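Amidohydrolase (Xanthomonas campestris pv. campestris, PDB 4DZH) probably catalyses the hydrolytic deamination of adenosine-type substrates such as 5'-methylthioadenosine, as a zinc-binding amidohydrolase with a TIM-barrel fold. Local coordinates at residues I45-P50 with R55-P60; R246-L251 with G255-R260; L276-G281 with A307-A312. One frame throughout, in Å; residues are numbered along the deposited sequence. Where two conformers were deposited one is given.

In the fold
Interaction 1 joins the edge strand of the small mixed sheet beside the TIM barrel to the helix and short strand that follow it, whereas interactions 2 and 3 lie where helix ends and loops meet the parallel barrel strands. The centre of interaction 1 lies about 46 Å from that of interaction 2 and about 37 Å from that of interaction 3, without touching either. Interactions 2 and 3 are neighbours, with centres about 13 Å apart; Arg280 NH1 probably hydrogen-bonds Val257 O at 2.6 Å, joining the loop of one to the helix end of the other. Interaction 2 comes nearest the metal centre: the side chain of Leu251 is about 9 Å from that of His228, a zinc ligand.

Interaction 1. Residues I45-P50 with R55-P60; sequences IVAVLP and RVRFAP
Phe58 drives the end of its ring at the strand 45-50, and Ala47 and Leu49 receive it differently. The long, flat phenylalanine suits this place because it bridges the gap from helix end to strand. The Ala47 methyl meets the ring obliquely, CB standing 3.6 Å from Phe58 CZ, and alanine suits a site where the ring end comes so near the backbone. Leu49 reaches the ring at its edge, close to the ring plane, with CD2 4.1 Å from Phe58 CE2. Its CG sits between the backbone N and the carbonyl carbon (chi1 75°), which brings CD2 to the ring.

Arg57 lies across the same aromatic side chain. Its CG, anti to the backbone N (chi1 169°), rests over the ring centre; the extended chain then carries the guanidinium past the ring end, where Phe58 CZ lies 3.3 Å above the guanidinium plane. That plane is tilted about 31° from the ring's. NH1 ends 3.8 Å from Ala47 CB. Two waters in the guanidinium plane bridge the gap to Val46: one accepts from Arg57 NH2 (2.9 Å) and donates to Val46 O (2.6 Å); the other links Arg57 NH1 with the same carbonyl.

Val46 and Ala47 form a classic beta bulge opposite Ala39 of the next strand, while Glu12 makes a salt bridge with Arg57 NH2. Arginine thus serves twice, its aliphatic part over the ring face and its far end among water and Glu12. The contact of Phe58 is hydrophobic, the polar link is carried by water, and the in-plane waters together with Glu12 probably hold the guanidinium's rotation.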
ATOM      1  N   ILE A  45       6.197  30.597   5.384  1.00 21.54           N
ATOM      2  CA  ILE A  45       5.489  30.390   6.643  1.00 23.98           C
ATOM      3  C   ILE A  45       5.901  31.503   7.627  1.00 22.49           C
ATOM      4  O   ILE A  45       7.075  31.623   7.924  1.00 25.85           O
ATOM      5  CB  ILE A  45       5.822  29.016   7.263  1.00 23.70           C
ATOM      6  CG1 ILE A  45       5.463  27.902   6.253  1.00 23.76           C
ATOM      7  CG2 ILE A  45       5.159  28.893   8.627  1.00 23.75           C
ATOM      8  CD1 ILE A  45       5.798  26.462   6.675  1.00 26.41           C
ATOM      9  N   VAL A  46       4.941  32.275   8.141  1.00 24.98           N
ATOM     10  CA  VAL A  46       5.262  33.374   9.048  1.00 27.57           C
ATOM     11  C   VAL A  46       4.785  33.124  10.491  1.00 30.03           C
ATOM     12  O   VAL A  46       5.090  33.905  11.403  1.00 29.14           O
ATOM     13  CB  VAL A  46       4.723  34.739   8.525  1.00 21.54           C
ATOM     14  CG1 VAL A  46       5.429  35.097   7.209  1.00 23.23           C
ATOM     15  CG2 VAL A  46       3.190  34.752   8.370  1.00 23.69           C
ATOM     16  N   ALA A  47       4.055  32.032  10.703  1.00 27.20           N
ATOM     17  CA  ALA A  47       3.549  31.719  12.036  1.00 27.69           C
ATOM     18  C   ALA A  47       2.888  30.347  12.080  1.00 29.00           C
ATOM     19  O   ALA A  47       2.245  29.933  11.104  1.00 28.71           O
ATOM     20  CB  ALA A  47       2.537  32.763  12.477  1.00 30.40           C
ATOM     21  N   VAL A  48       3.045  29.673  13.227  0.63 28.94           N
ATOM     22  CA  VAL A  48       2.379  28.394  13.534  0.63 28.40           C
ATOM     23  C   VAL A  48       1.893  28.471  14.992  0.63 29.88           C
ATOM     24  O   VAL A  48       2.709  28.572  15.917  0.63 29.92           O
ATOM     25  CB  VAL A  48       3.350  27.185  13.450  0.63 26.69           C
ATOM     26  CG1 VAL A  48       2.585  25.873  13.596  0.63 26.90           C
ATOM     27  CG2 VAL A  48       4.182  27.204  12.166  0.63 23.47           C
ATOM     28  N   LEU A  49       0.587  28.412  15.222  1.00 27.00           N
ATOM     29  CA  LEU A  49       0.090  28.775  16.538  1.00 32.35           C
ATOM     30  C   LEU A  49      -1.339  28.306  16.712  1.00 34.34           C
ATOM     31  O   LEU A  49      -1.997  27.959  15.730  1.00 33.01           O
ATOM     32  CB  LEU A  49       0.208  30.307  16.702  1.00 31.36           C
ATOM     33  CG  LEU A  49      -0.775  31.247  15.993  1.00 28.27           C
ATOM     34  CD1 LEU A  49      -0.581  32.665  16.571  1.00 30.72           C
ATOM     35  CD2 LEU A  49      -0.607  31.296  14.498  1.00 27.49           C
ATOM     36  N   PRO A  50      -1.836  28.272  17.967  1.00 37.27           N
ATOM     37  CA  PRO A  50      -3.232  27.866  18.166  1.00 33.85           C
ATOM     38  C   PRO A  50      -4.191  28.723  17.327  1.00 33.14           C
ATOM     39  O   PRO A  50      -3.956  29.934  17.194  1.00 34.80           O
ATOM     40  CB  PRO A  50      -3.458  28.113  19.663  1.00 34.80           C
ATOM     41  CG  PRO A  50      -2.106  27.927  20.258  1.00 32.55           C
ATOM     42  CD  PRO A  50      -1.133  28.496  19.244  1.00 34.74           C
ATOM     43  N   ARG A  55      -6.448  33.872  15.134  1.00 36.84           N
ATOM     44  CA  ARG A  55      -7.570  34.697  14.689  1.00 39.31           C
ATOM     45  C   ARG A  55      -7.534  36.091  15.313  1.00 42.28           C
ATOM     46  O   ARG A  55      -8.131  37.024  14.775  1.00 45.40           O
ATOM     47  CB  ARG A  55      -8.908  34.031  14.995  1.00 42.08           C
ATOM     48  CG  ARG A  55      -9.337  32.988  13.943  1.00 41.11           C
ATOM     49  CD  ARG A  55     -10.358  32.014  14.478  1.00 43.70           C
ATOM     50  NE  ARG A  55     -11.051  31.343  13.374  1.00 45.54           N
ATOM     51  CZ  ARG A  55     -11.622  30.147  13.455  1.00 51.98           C
ATOM     52  NH1 ARG A  55     -11.549  29.460  14.589  1.00 55.81           N
ATOM     53  NH2 ARG A  55     -12.236  29.622  12.393  1.00 50.26           N
ATOM     54  N   VAL A  56      -6.851  36.223  16.449  1.00 40.22           N
ATOM     55  CA  VAL A  56      -6.772  37.534  17.095  1.00 39.82           C
ATOM     56  C   VAL A  56      -5.619  38.291  16.475  1.00 41.51           C
ATOM     57  O   VAL A  56      -5.677  39.508  16.309  1.00 43.82           O
ATOM     58  CB  VAL A  56      -6.614  37.471  18.645  1.00 42.21           C
ATOM     59  CG1 VAL A  56      -7.803  36.803  19.306  1.00 41.31           C
ATOM     60  CG2 VAL A  56      -5.311  36.814  19.065  1.00 44.54           C
ATOM     61  N   ARG A  57      -4.583  37.559  16.095  1.00 39.54           N
ATOM     62  CA  ARG A  57      -3.364  38.155  15.596  1.00 40.59           C
ATOM     63  C   ARG A  57      -3.434  38.616  14.130  1.00 41.53           C
ATOM     64  O   ARG A  57      -2.884  39.673  13.783  1.00 43.93           O
ATOM     65  CB  ARG A  57      -2.174  37.210  15.812  1.00 41.44           C
ATOM     66  CG  ARG A  57      -0.919  37.663  15.079  1.00 42.56           C
ATOM     67  CD  ARG A  57       0.398  37.059  15.588  1.00 39.64           C
ATOM     68  NE  ARG A  57       1.470  37.470  14.692  1.00 37.60           N
ATOM     69  CZ  ARG A  57       2.571  36.769  14.418  1.00 37.74           C
ATOM     70  NH1 ARG A  57       2.800  35.597  14.994  1.00 36.61           N
ATOM     71  NH2 ARG A  57       3.461  37.265  13.562  1.00 39.85           N
ATOM     72  N   PHE A  58      -4.104  37.846  13.275  1.00 33.71           N
ATOM     73  CA  PHE A  58      -4.026  38.102  11.840  1.00 32.41           C
ATOM     74  C   PHE A  58      -5.303  38.563  11.163  1.00 32.26           C
ATOM     75  O   PHE A  58      -6.409  38.167  11.540  1.00 35.64           O
ATOM     76  CB  PHE A  58      -3.578  36.812  11.125  1.00 29.57           C
ATOM     77  CG  PHE A  58      -2.185  36.402  11.473  1.00 31.54           C
ATOM     78  CD1 PHE A  58      -1.107  37.107  10.976  1.00 31.46           C
ATOM     79  CD2 PHE A  58      -1.954  35.318  12.307  1.00 36.19           C
ATOM     80  CE1 PHE A  58       0.186  36.751  11.304  1.00 32.32           C
ATOM     81  CE2 PHE A  58      -0.675  34.946  12.639  1.00 32.14           C
ATOM     82  CZ  PHE A  58       0.408  35.661  12.133  1.00 34.75           C
ATOM     83  N   ALA A  59      -5.114  39.361  10.110  1.00 33.16           N
ATOM     84  CA  ALA A  59      -6.176  39.691   9.170  1.00 33.82           C
ATOM     85  C   ALA A  59      -5.767  39.103   7.818  1.00 37.73           C
ATOM     86  O   ALA A  59      -5.226  39.798   6.953  1.00 36.63           O
ATOM     87  CB  ALA A  59      -6.360  41.207   9.069  1.00 34.08           C
ATOM     88  N   PRO A  60      -6.001  37.797   7.641  1.00 37.05           N
ATOM     89  CA  PRO A  60      -5.553  37.112   6.420  1.00 33.81           C
ATOM     90  C   PRO A  60      -6.308  37.604   5.198  1.00 31.05           C
ATOM     91  O   PRO A  60      -7.518  37.761   5.318  1.00 33.99           O
ATOM     92  CB  PRO A  60      -5.957  35.644   6.667  1.00 34.37           C
ATOM     93  CG  PRO A  60      -6.212  35.524   8.132  1.00 39.09           C
ATOM     94  CD  PRO A  60      -6.646  36.891   8.607  1.00 40.20           C
TER
HETATM   95  O   HOH W   1       5.679  36.404  11.951  1.00 29.18           O
HETATM   96  O   HOH W   2       5.140  33.783  14.091  1.00 30.68           O

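Interaction 2. Residues R246-L251 with G255-R260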
ATOM      1  N   ARG A 246      34.102  -3.890  -3.690  1.00 30.16           N
ATOM      2  CA  ARG A 246      32.666  -3.564  -3.652  1.00 31.60           C
ATOM      3  C   ARG A 246      32.480  -2.158  -4.236  1.00 30.31           C
ATOM      4  O   ARG A 246      33.396  -1.336  -4.183  1.00 29.87           O
ATOM      5  CB  ARG A 246      32.112  -3.574  -2.219  1.00 33.27           C
ATOM      6  CG  ARG A 246      32.048  -4.917  -1.505  1.00 35.48           C
ATOM      7  CD  ARG A 246      31.853  -4.712   0.010  1.00 34.68           C
ATOM      8  NE  ARG A 246      30.542  -4.140   0.397  1.00 34.90           N
ATOM      9  CZ  ARG A 246      29.434  -4.857   0.514  1.00 39.16           C
ATOM     10  NH1 ARG A 246      29.487  -6.158   0.221  1.00 42.14           N
ATOM     11  NH2 ARG A 246      28.271  -4.283   0.911  1.00 28.29           N
ATOM     12  N   PRO A 247      31.272  -1.839  -4.763  1.00 28.50           N
ATOM     13  CA  PRO A 247      31.136  -0.513  -5.384  1.00 27.79           C
ATOM     14  C   PRO A 247      31.361   0.639  -4.396  1.00 24.05           C
ATOM     15  O   PRO A 247      31.984   1.619  -4.783  1.00 25.64           O
ATOM     16  CB  PRO A 247      29.682  -0.508  -5.915  1.00 23.99           C
ATOM     17  CG  PRO A 247      29.385  -1.929  -6.173  1.00 23.43           C
ATOM     18  CD  PRO A 247      30.150  -2.730  -5.104  1.00 25.55           C
ATOM     19  N   LEU A 248      30.879   0.534  -3.161  1.00 27.42           N
ATOM     20  CA  LEU A 248      31.095   1.633  -2.221  1.00 26.95           C
ATOM     21  C   LEU A 248      32.598   1.867  -1.974  1.00 31.29           C
ATOM     22  O   LEU A 248      33.036   3.008  -1.830  1.00 30.25           O
ATOM     23  CB  LEU A 248      30.300   1.421  -0.927  1.00 28.56           C
ATOM     24  CG  LEU A 248      28.890   2.030  -0.943  1.00 29.74           C
ATOM     25  CD1 LEU A 248      28.102   1.477   0.231  1.00 30.93           C
ATOM     26  CD2 LEU A 248      29.020   3.576  -0.946  1.00 27.97           C
ATOM     27  N   ALA A 249      33.383   0.790  -1.949  1.00 31.10           N
ATOM     28  CA  ALA A 249      34.839   0.914  -1.805  1.00 32.58           C
ATOM     29  C   ALA A 249      35.468   1.661  -2.986  1.00 33.34           C
ATOM     30  O   ALA A 249      36.321   2.551  -2.807  1.00 32.54           O
ATOM     31  CB  ALA A 249      35.471  -0.470  -1.636  1.00 30.99           C
ATOM     32  N   ARG A 250      35.059   1.295  -4.201  1.00 31.59           N
ATOM     33  CA  ARG A 250      35.498   2.012  -5.399  1.00 31.43           C
ATOM     34  C   ARG A 250      35.065   3.485  -5.427  1.00 33.03           C
ATOM     35  O   ARG A 250      35.854   4.361  -5.761  1.00 32.91           O
ATOM     36  CB  ARG A 250      35.032   1.307  -6.667  1.00 29.36           C
ATOM     37  CG  ARG A 250      35.106   2.160  -7.931  1.00 29.95           C
ATOM     38  CD  ARG A 250      34.646   1.362  -9.162  1.00 29.80           C
ATOM     39  NE  ARG A 250      34.691   2.186 -10.357  1.00 28.42           N
ATOM     40  CZ  ARG A 250      33.633   2.454 -11.110  1.00 29.65           C
ATOM     41  NH1 ARG A 250      32.462   1.930 -10.778  1.00 26.44           N
ATOM     42  NH2 ARG A 250      33.743   3.253 -12.186  1.00 27.11           N
ATOM     43  N   LEU A 251      33.805   3.768  -5.099  1.00 30.20           N
ATOM     44  CA  LEU A 251      33.351   5.153  -5.052  1.00 28.62           C
ATOM     45  C   LEU A 251      34.091   5.948  -3.978  1.00 26.31           C
ATOM     46  O   LEU A 251      34.365   7.135  -4.154  1.00 28.57           O
ATOM     47  CB  LEU A 251      31.855   5.199  -4.754  1.00 23.44           C
ATOM     48  CG  LEU A 251      30.894   4.622  -5.819  1.00 26.46           C
ATOM     49  CD1 LEU A 251      29.503   4.418  -5.251  1.00 22.85           C
ATOM     50  CD2 LEU A 251      30.816   5.500  -7.057  1.00 25.52           C
ATOM     51  N   GLY A 255      36.505   9.279  -4.473  1.00 33.86           N
ATOM     52  CA  GLY A 255      36.164  10.503  -3.767  1.00 33.44           C
ATOM     53  C   GLY A 255      34.696  10.896  -3.832  1.00 32.93           C
ATOM     54  O   GLY A 255      34.357  12.074  -3.719  1.00 34.52           O
ATOM     55  N   LEU A 256      33.820   9.915  -4.015  0.56 33.90           N
ATOM     56  CA  LEU A 256      32.391  10.220  -4.149  0.56 31.53           C
ATOM     57  C   LEU A 256      31.527   9.944  -2.932  0.56 32.36           C
ATOM     58  O   LEU A 256      30.324  10.229  -2.955  0.56 29.39           O
ATOM     59  CB  LEU A 256      31.805   9.542  -5.379  0.56 32.37           C
ATOM     60  CG  LEU A 256      32.072  10.459  -6.573  0.56 35.10           C
ATOM     61  CD1 LEU A 256      33.223   9.951  -7.423  0.56 37.42           C
ATOM     62  CD2 LEU A 256      30.810  10.694  -7.391  0.56 35.71           C
ATOM     63  N   VAL A 257      32.121   9.410  -1.874  1.00 32.82           N
ATOM     64  CA  VAL A 257      31.381   9.161  -0.646  1.00 32.21           C
ATOM     65  C   VAL A 257      31.586  10.331   0.334  1.00 36.34           C
ATOM     66  O   VAL A 257      32.608  10.408   1.018  1.00 37.81           O
ATOM     67  CB  VAL A 257      31.825   7.835  -0.025  1.00 32.84           C
ATOM     68  CG1 VAL A 257      31.016   7.480   1.232  1.00 34.56           C
ATOM     69  CG2 VAL A 257      31.719   6.721  -1.055  1.00 34.83           C
ATOM     70  N   ASN A 258      30.614  11.241   0.405  1.00 33.86           N
ATOM     71  CA  ASN A 258      30.792  12.492   1.149  1.00 34.45           C
ATOM     72  C   ASN A 258      29.429  13.153   1.378  1.00 33.97           C
ATOM     73  O   ASN A 258      28.412  12.541   1.081  1.00 31.34           O
ATOM     74  CB  ASN A 258      31.761  13.427   0.422  1.00 36.13           C
ATOM     75  CG  ASN A 258      31.359  13.683  -1.011  1.00 35.34           C
ATOM     76  OD1 ASN A 258      30.220  13.434  -1.391  1.00 34.46           O
ATOM     77  ND2 ASN A 258      32.278  14.187  -1.811  1.00 36.96           N
ATOM     78  N   ASP A 259      29.408  14.396   1.871  1.00 37.97           N
ATOM     79  CA  ASP A 259      28.128  15.063   2.155  1.00 37.63           C
ATOM     80  C   ASP A 259      27.396  15.613   0.924  1.00 36.45           C
ATOM     81  O   ASP A 259      26.445  16.393   1.067  1.00 39.04           O
ATOM     82  CB  ASP A 259      28.246  16.153   3.225  1.00 38.45           C
ATOM     83  CG  ASP A 259      29.215  17.263   2.845  1.00 45.79           C
ATOM     84  OD1 ASP A 259      29.670  17.323   1.678  1.00 47.19           O
ATOM     85  OD2 ASP A 259      29.500  18.103   3.727  1.00 48.82           O
ATOM     86  N   ARG A 260      27.834  15.205  -0.266  1.00 32.75           N
ATOM     87  CA  ARG A 260      27.097  15.503  -1.499  1.00 27.61           C
ATOM     88  C   ARG A 260      26.346  14.287  -2.049  1.00 27.86           C
ATOM     89  O   ARG A 260      25.545  14.431  -2.970  1.00 25.24           O
ATOM     90  CB  ARG A 260      28.023  15.980  -2.599  1.00 30.06           C
ATOM     91  CG  ARG A 260      28.710  17.301  -2.330  1.00 28.67           C
ATOM     92  CD  ARG A 260      29.495  17.778  -3.563  1.00 29.64           C
ATOM     93  NE  ARG A 260      30.144  19.060  -3.310  1.00 32.83           N
ATOM     94  CZ  ARG A 260      29.500  20.227  -3.272  1.00 34.71           C
ATOM     95  NH1 ARG A 260      28.184  20.273  -3.462  1.00 33.96           N
ATOM     96  NH2 ARG A 260      30.175  21.357  -3.042  1.00 36.28           N
TER
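Val257 meets Leu251 and Leu248 through CG2, and its first torsion decides this: with CG1 anti to the backbone N (chi1 -177°), CG2 lies beside that N and faces the helix. It settles 4.0 Å from Leu251 CB and 4.1 Å from Leu248 CD2, the Leu248 side chain crossing that of Val257 at about a right angle. Valine suits the place because one methyl of its beta-branched side chain can touch two leucines a helical turn apart.

The backbone closes the helix with a Schellman motif. Gly255 takes a positive phi of 83°, where a side chain would press on the preceding carbonyl, and Leu256 N then donates to Leu251 O at 2.8 Å in a nearly straight bond (169°). Leu256 CB comes to rest 3.7 Å from that Leu251 O. Farther along, Asn258 OD1 accepts from Arg260 N, the donor lying well above the amide plane, in an Asx turn just before strand 261-265.

Leucines suit this buried turn, being long enough to reach neighbouring elements: Leu251 and Leu256 pack on Phe211 of helix 208-221, while Leu248 and Leu251 lean on Thr229 and Leu256 on Val225 of the barrel strand 225-229; Arg260 pairs by its backbone with Val225.

Interaction 3. Residues L276-G281 with A307-A312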
ATOM      1  N   LEU A 276      30.274   4.453   7.661  1.00 36.60           N
ATOM      2  CA  LEU A 276      30.868   5.253   6.593  1.00 37.32           C
ATOM      3  C   LEU A 276      29.935   6.377   6.162  1.00 35.19           C
ATOM      4  O   LEU A 276      30.353   7.571   6.077  1.00 33.64           O
ATOM      5  CB  LEU A 276      31.276   4.390   5.390  1.00 41.00           C
ATOM      6  CG  LEU A 276      32.065   5.161   4.311  1.00 44.53           C
ATOM      7  CD1 LEU A 276      33.310   5.877   4.894  1.00 43.48           C
ATOM      8  CD2 LEU A 276      32.457   4.279   3.120  1.00 44.25           C
ATOM      9  N   CYS A 277      28.670   6.014   5.909  1.00 38.80           N
ATOM     10  CA  CYS A 277      27.669   6.965   5.439  1.00 32.89           C
ATOM     11  C   CYS A 277      27.422   8.009   6.515  1.00 30.32           C
ATOM     12  O   CYS A 277      27.443   9.225   6.227  1.00 36.97           O
ATOM     13  CB  CYS A 277      26.374   6.247   5.024  1.00 33.57           C
ATOM     14  SG  CYS A 277      26.568   5.132   3.569  1.00 44.60           S
ATOM     15  N   ALA A 278      27.245   7.552   7.751  1.00 33.46           N
ATOM     16  CA  ALA A 278      27.079   8.460   8.886  1.00 36.99           C
ATOM     17  C   ALA A 278      28.238   9.478   9.027  1.00 42.09           C
ATOM     18  O   ALA A 278      28.001  10.697   9.111  1.00 40.92           O
ATOM     19  CB  ALA A 278      26.878   7.666  10.169  1.00 35.53           C
ATOM     20  N   GLU A 279      29.477   8.996   9.009  1.00 45.52           N
ATOM     21  CA  GLU A 279      30.645   9.879   9.172  1.00 46.78           C
ATOM     22  C   GLU A 279      30.809  10.931   8.069  1.00 44.65           C
ATOM     23  O   GLU A 279      31.265  12.058   8.331  1.00 44.97           O
ATOM     24  CB  GLU A 279      31.937   9.072   9.287  1.00 53.28           C
ATOM     25  CG  GLU A 279      31.954   8.023  10.421  1.00 59.22           C
ATOM     26  CD  GLU A 279      31.806   8.610  11.839  1.00 64.42           C
ATOM     27  OE1 GLU A 279      32.714   9.365  12.284  1.00 64.95           O
ATOM     28  OE2 GLU A 279      30.790   8.283  12.514  1.00 65.75           O
ATOM     29  N   ARG A 280      30.425  10.573   6.845  1.00 39.66           N
ATOM     30  CA  ARG A 280      30.662  11.418   5.679  1.00 38.70           C
ATOM     31  C   ARG A 280      29.480  12.270   5.258  1.00 36.96           C
ATOM     32  O   ARG A 280      29.616  13.088   4.337  1.00 38.01           O
ATOM     33  CB  ARG A 280      31.050  10.558   4.497  1.00 39.23           C
ATOM     34  CG  ARG A 280      32.300   9.783   4.767  1.00 43.07           C
ATOM     35  CD  ARG A 280      33.500  10.676   4.599  1.00 46.74           C
ATOM     36  NE  ARG A 280      34.686   9.832   4.628  1.00 47.43           N
ATOM     37  CZ  ARG A 280      35.214   9.267   3.551  1.00 45.60           C
ATOM     38  NH1 ARG A 280      34.695   9.501   2.345  1.00 38.12           N
ATOM     39  NH2 ARG A 280      36.290   8.493   3.681  1.00 50.81           N
ATOM     40  N   GLY A 281      28.336  12.078   5.912  1.00 37.52           N
ATOM     41  CA  GLY A 281      27.160  12.879   5.622  1.00 35.20           C
ATOM     42  C   GLY A 281      26.376  12.403   4.406  1.00 30.76           C
ATOM     43  O   GLY A 281      25.762  13.215   3.698  1.00 31.39           O
ATOM     44  N   ALA A 307      21.811   4.560  13.059  1.00 32.48           N
ATOM     45  CA  ALA A 307      23.219   4.942  12.990  1.00 31.68           C
ATOM     46  C   ALA A 307      23.362   6.399  12.576  1.00 31.50           C
ATOM     47  O   ALA A 307      24.461   6.881  12.291  1.00 36.21           O
ATOM     48  CB  ALA A 307      23.946   4.047  12.039  1.00 33.38           C
ATOM     49  N   SER A 308      22.222   7.092  12.558  1.00 32.69           N
ATOM     50  CA  SER A 308      22.146   8.506  12.217  1.00 32.35           C
ATOM     51  C   SER A 308      22.470   8.793  10.748  1.00 31.56           C
ATOM     52  O   SER A 308      22.892   9.900  10.404  1.00 34.01           O
ATOM     53  CB  SER A 308      23.027   9.372  13.141  1.00 33.75           C
ATOM     54  OG  SER A 308      22.506   9.416  14.467  1.00 39.65           O
ATOM     55  N   VAL A 309      22.241   7.815   9.874  1.00 28.54           N
ATOM     56  CA  VAL A 309      22.352   8.101   8.455  1.00 22.07           C
ATOM     57  C   VAL A 309      21.085   8.801   7.996  1.00 23.91           C
ATOM     58  O   VAL A 309      19.990   8.256   8.197  1.00 26.88           O
ATOM     59  CB  VAL A 309      22.582   6.843   7.613  1.00 24.47           C
ATOM     60  CG1 VAL A 309      22.559   7.242   6.103  1.00 23.38           C
ATOM     61  CG2 VAL A 309      23.926   6.200   7.982  1.00 25.62           C
ATOM     62  N   ASN A 310      21.213   9.998   7.430  1.00 24.36           N
ATOM     63  CA  ASN A 310      20.022  10.677   6.907  1.00 22.03           C
ATOM     64  C   ASN A 310      19.255   9.793   5.910  1.00 24.27           C
ATOM     65  O   ASN A 310      19.801   9.407   4.889  1.00 22.24           O
ATOM     66  CB  ASN A 310      20.339  12.012   6.281  1.00 22.03           C
ATOM     67  CG  ASN A 310      19.083  12.736   5.879  1.00 27.21           C
ATOM     68  OD1 ASN A 310      18.304  13.179   6.737  1.00 28.91           O
ATOM     69  ND2 ASN A 310      18.846  12.812   4.584  1.00 23.69           N
ATOM     70  N   LEU A 311      18.004   9.448   6.236  1.00 24.50           N
ATOM     71  CA  LEU A 311      17.217   8.504   5.425  1.00 21.52           C
ATOM     72  C   LEU A 311      16.032   9.221   4.779  1.00 19.91           C
ATOM     73  O   LEU A 311      15.279   9.936   5.450  1.00 21.71           O
ATOM     74  CB  LEU A 311      16.700   7.340   6.271  1.00 19.16           C
ATOM     75  CG  LEU A 311      16.052   6.118   5.600  1.00 24.49           C
ATOM     76  CD1 LEU A 311      17.070   5.325   4.793  1.00 31.22           C
ATOM     77  CD2 LEU A 311      15.365   5.226   6.570  1.00 26.78           C
ATOM     78  N   ALA A 312      15.897   9.026   3.464  1.00 17.47           N
ATOM     79  CA  ALA A 312      14.731   9.511   2.716  1.00 15.22           C
ATOM     80  C   ALA A 312      14.007   8.357   2.045  1.00 14.98           C
ATOM     81  O   ALA A 312      14.466   7.207   2.038  1.00 18.42           O
ATOM     82  CB  ALA A 312      15.214  10.516   1.678  1.00 16.66           C
TER
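Val309 joins Cys277 and Ala278 in a compact apolar contact between the last turns of helix 271-280 and the loop that enters strand 310-313. CG2 does most of the touching: it lies 3.8 Å from Cys277 CB and 4.0 Å from Ala278 CB, so that the methyl bears on two successive residues of the helix. CG1 also reaches Cys277 CB, at 4.1 Å. A chi1 of 175° sets CG2 beside the valine's own backbone N, on the side of Cys277 and Ala278. The small side chains of Cys277 and Ala278 let the backbones come close, the CA atoms of Ala278 and Val309 being 4.8 Å apart.

Contacts with backbone atoms add to this. Val309 CG2 stands 3.6 Å from Ala278 N, and the Ala278 methyl CB lies 3.3 Å from Ala307 O, a snug van der Waals approach of a carbon to a carbonyl oxygen.

Backbone hydrogen bonds shape both partners. Each helix ends in a Schellman motif, with Gly281 after helix 271-280 and Ser308 after helix 301-306 at positive phi. Glycine adopts that conformation readily; at Ser308 a residue with a side chain accepts it. The turn at Ser308 uses Val309 N as donor to Leu304 O, which engages the Val309 N while the Val309 side chain faces helix 271-280.

Beyond the contact, Asn310 and Ala312 pair by their backbones with Val284 in the parallel barrel strand 283-286, and Val309 also packs on Ile274 and Leu304. Helix 271-280 is thus joined to the loop that leads from helix 301-306 into strand 310-313 by apolar and van der Waals packing of small groups, while Val309 N and Ser308 N bond back to Leu304 O and Gln305 O, and Gly281 N bonds only weakly to Cys277 O.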